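Local atomic coordinates of putative sensory box/GGDEF family protein (Vibrio parahaemolyticus, PDB entry 3LID), a protein that probably senses an extracellular signal through this PDC-fold domain and, as the whole protein, probably makes cyclic di-GMP from two GTP molecules. Residues Lys59-Leu62 with Thr63-Glu66; Glu66-Trp69 with Ser70-Arg74. One frame throughout, in Å; residues are numbered along the deposited sequence.

Contact 1 of 2, residues Lys59-Leu62 with Thr63-Glu66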
loop_
_atom_site.group_PDB
_atom_site.type_symbol
_atom_site.label_atom_id
_atom_site.label_comp_id
_atom_site.label_asym_id
_atom_site.label_seq_id
_atom_site.Cartn_x
_atom_site.Cartn_y
_atom_site.Cartn_z
ATOM N N LYS A 59 11.609 -26.737 -16.054
ATOM C CA LYS A 59 11.782 -25.431 -16.691
ATOM C C LYS A 59 10.527 -25.060 -17.481
ATOM O O LYS A 59 10.114 -23.908 -17.473
ATOM C CB LYS A 59 12.993 -25.487 -17.653
ATOM C CG LYS A 59 13.244 -24.165 -18.339
ATOM C CD LYS A 59 13.465 -23.095 -17.326
ATOM C CE LYS A 59 13.822 -21.747 -17.979
ATOM N NZ LYS A 59 12.642 -21.312 -18.809
ATOM N N ALA A 60 9.924 -26.028 -18.177
ATOM C CA ALA A 60 8.745 -25.757 -18.938
ATOM C C ALA A 60 7.568 -25.250 -18.099
ATOM O O ALA A 60 6.841 -24.351 -18.514
ATOM C CB ALA A 60 8.299 -26.979 -19.719
ATOM N N ASN A 61 7.320 -25.912 -16.988
ATOM C CA ASN A 61 6.250 -25.483 -16.116
ATOM C C ASN A 61 6.579 -24.170 -15.416
ATOM O O ASN A 61 5.661 -23.358 -15.123
ATOM C CB ASN A 61 5.875 -26.576 -15.130
ATOM C CG ASN A 61 5.083 -27.695 -15.797
ATOM O OD1 ASN A 61 4.495 -27.504 -16.882
ATOM N ND2 ASN A 61 5.058 -28.884 -15.169
ATOM N N LEU A 62 7.842 -23.932 -15.156
ATOM C CA LEU A 62 8.227 -22.658 -14.486
ATOM C C LEU A 62 7.924 -21.547 -15.496
ATOM O O LEU A 62 7.455 -20.452 -15.179
ATOM C CB LEU A 62 9.727 -22.646 -14.163
ATOM C CG LEU A 62 10.373 -21.316 -13.695
ATOM C CD1 LEU A 62 9.634 -20.894 -12.413
ATOM C CD2 LEU A 62 11.865 -21.457 -13.376
ATOM N N THR A 63 8.258 -21.796 -16.754
ATOM C CA THR A 63 8.002 -20.739 -17.775
ATOM C C THR A 63 6.525 -20.406 -17.902
ATOM O O THR A 63 6.145 -19.244 -18.029
ATOM C CB THR A 63 8.563 -21.218 -19.140
ATOM O OG1 THR A 63 9.989 -21.284 -19.006
ATOM C CG2 THR A 63 8.155 -20.286 -20.315
ATOM N N ILE A 64 5.679 -21.421 -17.920
ATOM C CA ILE A 64 4.266 -21.180 -18.023
ATOM C C ILE A 64 3.790 -20.330 -16.817
ATOM O O ILE A 64 3.007 -19.360 -17.001
ATOM C CB ILE A 64 3.514 -22.505 -18.091
ATOM C CG1 ILE A 64 3.826 -23.091 -19.490
ATOM C CG2 ILE A 64 2.019 -22.357 -17.892
ATOM C CD1 ILE A 64 3.423 -24.602 -19.552
ATOM N N LEU A 65 4.254 -20.703 -15.618
ATOM C CA LEU A 65 3.861 -19.978 -14.392
ATOM C C LEU A 65 4.365 -18.521 -14.485
ATOM O O LEU A 65 3.604 -17.588 -14.234
ATOM C CB LEU A 65 4.485 -20.634 -13.163
ATOM C CG LEU A 65 4.171 -19.938 -11.845
ATOM C CD1 LEU A 65 2.649 -19.909 -11.622
ATOM C CD2 LEU A 65 4.834 -20.769 -10.693
ATOM N N GLU A 66 5.630 -18.329 -14.868
ATOM C CA GLU A 66 6.223 -17.001 -14.936
ATOM C C GLU A 66 5.443 -16.123 -15.951
ATOM O O GLU A 66 5.147 -14.957 -15.684
ATOM C CB GLU A 66 7.629 -17.078 -15.427
ATOM C CG GLU A 66 8.609 -17.561 -14.284
ATOM C CD GLU A 66 10.044 -17.814 -14.758
ATOM O OE1 GLU A 66 10.261 -18.015 -15.978
ATOM O OE2 GLU A 66 10.922 -17.755 -13.876
#

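Contact 2 of 2, residues Glu66-Trp69 with Ser70-Arg74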
loop_
_atom_site.group_PDB
_atom_site.type_symbol
_atom_site.label_atom_id
_atom_site.label_comp_id
_atom_site.label_asym_id
_atom_site.label_seq_id
_atom_site.Cartn_x
_atom_site.Cartn_y
_atom_site.Cartn_z
ATOM N N GLU A 66 5.630 -18.329 -14.868
ATOM C CA GLU A 66 6.223 -17.001 -14.936
ATOM C C GLU A 66 5.443 -16.123 -15.951
ATOM O O GLU A 66 5.147 -14.957 -15.684
ATOM C CB GLU A 66 7.629 -17.078 -15.427
ATOM C CG GLU A 66 8.609 -17.561 -14.284
ATOM C CD GLU A 66 10.044 -17.814 -14.758
ATOM O OE1 GLU A 66 10.261 -18.015 -15.978
ATOM O OE2 GLU A 66 10.922 -17.755 -13.876
ATOM N N ASN A 67 5.106 -16.701 -17.095
ATOM C CA ASN A 67 4.357 -15.941 -18.116
ATOM C C ASN A 67 2.997 -15.548 -17.589
ATOM O O ASN A 67 2.529 -14.433 -17.870
ATOM C CB ASN A 67 4.250 -16.770 -19.421
ATOM C CG ASN A 67 5.595 -16.850 -20.123
ATOM O OD1 ASN A 67 6.484 -16.124 -19.773
ATOM N ND2 ASN A 67 5.761 -17.774 -21.061
ATOM N N MET A 68 2.339 -16.458 -16.847
ATOM C CA MET A 68 1.048 -16.149 -16.289
ATOM C C MET A 68 1.167 -15.013 -15.264
ATOM O O MET A 68 0.387 -14.001 -15.310
ATOM C CB MET A 68 0.472 -17.411 -15.630
ATOM C CG MET A 68 -0.981 -17.334 -15.200
ATOM S SD MET A 68 -1.272 -16.699 -13.557
ATOM C CE MET A 68 -0.858 -18.128 -12.436
ATOM N N TRP A 69 2.114 -15.149 -14.324
ATOM C CA TRP A 69 2.253 -14.105 -13.307
ATOM C C TRP A 69 2.646 -12.762 -13.942
ATOM O O TRP A 69 2.222 -11.735 -13.445
ATOM C CB TRP A 69 3.296 -14.542 -12.280
ATOM C CG TRP A 69 2.742 -15.518 -11.336
ATOM C CD1 TRP A 69 1.500 -16.126 -11.360
ATOM C CD2 TRP A 69 3.428 -16.083 -10.202
ATOM N NE1 TRP A 69 1.375 -16.976 -10.281
ATOM C CE2 TRP A 69 2.524 -16.922 -9.546
ATOM C CE3 TRP A 69 4.688 -15.875 -9.658
ATOM C CZ2 TRP A 69 2.868 -17.648 -8.384
ATOM C CZ3 TRP A 69 5.043 -16.541 -8.484
ATOM C CH2 TRP A 69 4.126 -17.433 -7.874
ATOM N N SER A 70 3.483 -12.753 -14.979
ATOM C CA SER A 70 3.843 -11.526 -15.631
ATOM C C SER A 70 2.564 -10.913 -16.220
ATOM O O SER A 70 2.422 -9.659 -16.155
ATOM C CB SER A 70 4.850 -11.810 -16.745
ATOM O OG SER A 70 6.090 -12.263 -16.176
ATOM N N SER A 71 1.723 -11.736 -16.864
ATOM C CA SER A 71 0.440 -11.216 -17.411
ATOM C C SER A 71 -0.436 -10.639 -16.335
ATOM O O SER A 71 -1.110 -9.603 -16.539
ATOM C CB SER A 71 -0.300 -12.346 -18.169
ATOM O OG SER A 71 0.466 -12.735 -19.322
ATOM N N VAL A 72 -0.517 -11.333 -15.201
ATOM C CA VAL A 72 -1.378 -10.852 -14.099
ATOM C C VAL A 72 -0.784 -9.490 -13.598
ATOM O O VAL A 72 -1.571 -8.556 -13.282
ATOM C CB VAL A 72 -1.451 -11.879 -12.915
ATOM C CG1 VAL A 72 -2.113 -11.227 -11.697
ATOM C CG2 VAL A 72 -2.237 -13.095 -13.383
ATOM N N ALA A 73 0.548 -9.406 -13.457
ATOM C CA ALA A 73 1.117 -8.157 -12.956
ATOM C C ALA A 73 0.814 -6.997 -13.927
ATOM O O ALA A 73 0.573 -5.883 -13.469
ATOM C CB ALA A 73 2.681 -8.277 -12.794
ATOM N N ARG A 74 0.977 -7.232 -15.226
ATOM C CA ARG A 74 0.668 -6.167 -16.214
ATOM C C ARG A 74 -0.824 -5.763 -16.171
ATOM O O ARG A 74 -1.172 -4.564 -16.381
ATOM C CB ARG A 74 1.061 -6.584 -17.650
ATOM C CG ARG A 74 2.629 -6.726 -17.815
ATOM C CD ARG A 74 2.986 -6.899 -19.318
ATOM N NE ARG A 74 2.497 -8.198 -19.778
ATOM C CZ ARG A 74 3.243 -9.305 -19.795
ATOM N NH1 ARG A 74 4.538 -9.263 -19.460
ATOM N NH2 ARG A 74 2.700 -10.433 -20.222
HETATM O O HOH W 1 3.502 -13.040 -20.054
HETATM O O HOH W 2 7.315 -13.982 -18.144
#

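Contact 1 of 2, residues Lys59-Leu62 with Thr63-Glu66
K59 reaches T63 with a chain that leaves the backbone with CG opposite the backbone N (chi1 -179°) and then bends at chi2 and again at chi4, curling its ammonium forward over the first turn of the helix. T63 meets it with OG1 turned beside its own backbone N (chi1 -67°), and the hydrogen bond from K59 NZ to T63 OG1 is 2.7 Å long. The two chains cross at a slant. The same hydroxyl lies 3.0 Å from K59 O, the carbonyl that also takes the backbone N-H of T63 at 2.9 Å, so lysine amine, threonine hydroxyl and helix carbonyl cluster on one side of the turn.

Three residues further on, L62 and E66 make a contact of another kind. The E66 chain runs extended beyond CG, laying its carboxylate across the isobutyl branch: OE2 sits 3.6 Å from L62 CG and 3.7 Å from L62 CD1. On the way, E66 CG passes 3.2 Å from L62 O, which accepts the E66 N-H at 2.8 Å. K59 NZ stays 5.0 Å from E66 OE1; with no direct contact between the charges, the attraction is probably a modest one.

N61 and I64 run side by side in the same direction, and I64 CG1 packs against A60 O. The N61 amide itself is turned to the preceding loop, where ND2 bonds E56 O, while its backbone N bonds S58 OG.

All this is the opening of helix 59-76 in the sensor domain. Its inner side, L62 and L65, packs on Y53 of helix 48-55 and V93 of strand 91-98, and E66 reaches V93 and I95 of that same strand.

Contact 2 of 2, residues Glu66-Trp69 with Ser70-Arg74
S70 turns its hydroxyl back onto the carbonyl of E66 one turn earlier, giving that oxygen two donors from one residue. S70 OG bonds E66 O at 2.9 Å from above the carbonyl plane, 40° out of it, while the backbone N-H of S70 comes from the opposite face. With OG beside the backbone N (chi1 -67°), the serine is folded against the helix instead of standing away from it. The close-packed part comprises W69, A73 and the S70 backbone, with A73 CB resting 3.5 Å from W69 O; the S70 hydroxyl stands at its border, bonded to both E66 O and a water.

M68 and V72 lie alongside each other, pointing the same way. In one of two deposited conformers of M68, its sulfur SD comes 3.7 Å from V72 CG2 and lies in plane at the edge of the W69 indole, a placement that is therefore doubtful.

The other flank is wet. One water donates to N67 O and accepts from R74 NH2, the latter at 2.7 Å, and so links the arginine to a carbonyl almost two turns back. One face of the R74 guanidinium is turned to S70 O, which lies 3.7 Å from its plane, over the centre; the water meets its edge. A second water donates to both N67 OD1 and S70 OG, tying the amide to the serine hydroxyl. S71 OG, meanwhile, approaches N67 O to 3.0 Å.

Within the fold, W69 lies between the sheet and helix 9-45, touching V93 and I95 of strand 91-98, I82 and F84 of strand 79-86, and L44 of helix 9-45, which M68 touches too. S70, A73 and R74 reach A104 of the edge strand 103-106.

Contacts 1 and 2 are successive stretches of helix 59-76, overlapping at E66, with centres about 11 Å apart. The E66 side chain serves contact 1, crossing L62, whereas its carbonyl serves contact 2 as the acceptor for S70. Moving along the helix, the surroundings change: contact 1 lies near the surface, its centre about 29 Å from that of the chain, and contact 2 sits deeper, at about 20 Å. Strand 91-98 runs beneath both, with V93 touched by L62, L65, E66 and W69, so the two contacts share one helix-on-sheet interface of what is probably the membrane-distal PDC-type subdomain.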